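PDB 6T3T: 4-hydroxy-tetrahydrodipicolinate synthase from Methylacidiphilum fumariolicum SolV, which probably catalyses the condensation of pyruvate with aspartate beta-semialdehyde to 4-hydroxy-tetrahydrodipicolinate, a step of lysine biosynthesis. Local coordinates for residues L88-E93 / A123-L128. Numbering follows the deposited sequence.
Sequences LTKEAE and AASTSL
Ser125 meets Lys90 near the end of helix 112-125: the aliphatic CE of the lysine rests 3.8 Å from Ser125 CB, while the serine hydroxyl turns back to bond Ile122 O. One residue on, Thr126 has two jobs. Its methyl CG2 sits 4.0 Å from Thr89 CG2, the two side chains crossing at about a right angle; the hydroxyl of Thr89 is engaged elsewhere, with Thr77 and Ala85 O. Thr126 OG1 donates to Glu93 OE1 at 2.9 Å. The same oxygen, Thr126 OG1, accepts from Leu128 N at 3.0 Å, closing an ST turn. Ser127 OG then donates to the other carboxylate oxygen, Glu93 OE2, at 3.0 Å. Both hydroxyls approach from the same face of the carboxylate, the Thr126 one more steeply, 63° from its plane. Glu93 reaches them with an extended chain, CG anti to the backbone N (chi1 -174°). That chain runs past Leu128 in the opposite direction, with Leu128 CD1 lying 3.5 Å from Glu93 CB. With an alanine here, the hydroxyls of Thr126 and Ser127 would probably lose the carboxylate they share, and Leu128 the CG methylene it packs on. Leu128 and Thr89 both also touch Val100, so both side chains pack on strand 99-103 of the barrel wall. This is the outer layer of a TIM barrel: helix 82-95 lies beside the end of the next barrel helix, 112-125, and the turn that leads from it into strand 130-134.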
loop_
_atom_site.group_PDB
_atom_site.type_symbol
_atom_site.label_atom_id
_atom_site.label_comp_id
_atom_site.label_asym_id
_atom_site.label_seq_id
_atom_site.Cartn_x
_atom_site.Cartn_y
_atom_site.Cartn_z
ATOM N N LEU A 88 -2.585 -32.630 9.915
ATOM C CA LEU A 88 -1.326 -32.246 10.555
ATOM C C LEU A 88 -1.514 -32.017 12.047
ATOM O O LEU A 88 -0.683 -32.443 12.857
ATOM C CB LEU A 88 -0.766 -30.956 9.917
ATOM C CG LEU A 88 -0.095 -31.149 8.561
ATOM C CD1 LEU A 88 0.256 -29.795 7.885
ATOM C CD2 LEU A 88 1.127 -32.075 8.711
ATOM N N THR A 89 -2.603 -31.361 12.437
ATOM C CA THR A 89 -2.800 -31.119 13.863
ATOM C C THR A 89 -3.021 -32.423 14.616
ATOM O O THR A 89 -2.486 -32.617 15.713
ATOM C CB THR A 89 -3.969 -30.166 14.083
ATOM O OG1 THR A 89 -3.680 -28.927 13.421
ATOM C CG2 THR A 89 -4.174 -29.915 15.582
ATOM N N LYS A 90 -3.781 -33.347 14.035
ATOM C CA LYS A 90 -3.999 -34.605 14.732
ATOM C C LYS A 90 -2.702 -35.379 14.860
ATOM O O LYS A 90 -2.439 -35.990 15.900
ATOM C CB LYS A 90 -5.059 -35.415 14.010
ATOM C CG LYS A 90 -6.465 -34.895 14.318
ATOM C CD LYS A 90 -7.461 -35.320 13.252
ATOM C CE LYS A 90 -8.875 -35.041 13.688
ATOM N NZ LYS A 90 -9.684 -36.290 13.634
ATOM N N GLU A 91 -1.855 -35.328 13.834
ATOM C CA GLU A 91 -0.576 -36.010 13.942
ATOM C C GLU A 91 0.276 -35.417 15.052
ATOM O O GLU A 91 0.927 -36.158 15.805
ATOM C CB GLU A 91 0.156 -35.976 12.607
ATOM C CG GLU A 91 -0.545 -36.806 11.557
ATOM C CD GLU A 91 -0.677 -38.269 11.972
ATOM O OE1 GLU A 91 0.309 -38.836 12.490
ATOM O OE2 GLU A 91 -1.784 -38.843 11.793
ATOM N N ALA A 92 0.255 -34.089 15.200
ATOM C CA ALA A 92 1.019 -33.468 16.279
ATOM C C ALA A 92 0.480 -33.884 17.636
ATOM O O ALA A 92 1.244 -34.054 18.596
ATOM C CB ALA A 92 0.989 -31.941 16.149
ATOM N N GLU A 93 -0.841 -33.960 17.756
ATOM C CA GLU A 93 -1.434 -34.424 18.997
ATOM C C GLU A 93 -1.008 -35.863 19.305
ATOM O O GLU A 93 -0.634 -36.175 20.442
ATOM C CB GLU A 93 -2.951 -34.289 18.913
ATOM C CG GLU A 93 -3.647 -34.625 20.216
ATOM C CD GLU A 93 -5.143 -34.424 20.141
ATOM O OE1 GLU A 93 -5.644 -34.018 19.073
ATOM O OE2 GLU A 93 -5.838 -34.659 21.153
ATOM N N ALA A 123 -10.091 -26.235 15.348
ATOM C CA ALA A 123 -10.235 -26.226 16.797
ATOM C C ALA A 123 -11.143 -27.356 17.278
ATOM O O ALA A 123 -10.836 -28.031 18.273
ATOM C CB ALA A 123 -10.783 -24.875 17.251
ATOM N N ALA A 124 -12.262 -27.576 16.584
ATOM C CA ALA A 124 -13.201 -28.629 16.972
ATOM C C ALA A 124 -12.622 -30.029 16.810
ATOM O O ALA A 124 -13.114 -30.977 17.438
ATOM C CB ALA A 124 -14.477 -28.515 16.145
ATOM N N SER A 125 -11.614 -30.193 15.964
ATOM C CA SER A 125 -11.087 -31.520 15.733
ATOM C C SER A 125 -10.085 -31.945 16.790
ATOM O O SER A 125 -9.713 -33.121 16.809
ATOM C CB SER A 125 -10.422 -31.594 14.360
ATOM O OG SER A 125 -9.207 -30.882 14.385
ATOM N N THR A 126 -9.654 -31.038 17.678
ATOM C CA THR A 126 -8.555 -31.350 18.581
ATOM C C THR A 126 -8.821 -30.814 19.979
ATOM O O THR A 126 -9.516 -29.814 20.153
ATOM C CB THR A 126 -7.240 -30.770 18.055
ATOM O OG1 THR A 126 -6.196 -31.146 18.940
ATOM C CG2 THR A 126 -7.288 -29.231 17.984
ATOM N N SER A 127 -8.240 -31.480 20.977
ATOM C CA SER A 127 -8.231 -30.945 22.334
ATOM C C SER A 127 -7.005 -30.087 22.621
ATOM O O SER A 127 -6.914 -29.503 23.709
ATOM C CB SER A 127 -8.306 -32.072 23.369
ATOM O OG SER A 127 -7.197 -32.933 23.226
ATOM N N LEU A 128 -6.062 -30.007 21.691
ATOM C CA LEU A 128 -4.864 -29.207 21.910
ATOM C C LEU A 128 -5.202 -27.714 21.997
ATOM O O LEU A 128 -6.109 -27.230 21.299
ATOM C CB LEU A 128 -3.862 -29.442 20.777
ATOM C CG LEU A 128 -3.157 -30.801 20.784
ATOM C CD1 LEU A 128 -2.233 -30.896 19.586
ATOM C CD2 LEU A 128 -2.388 -31.000 22.077
#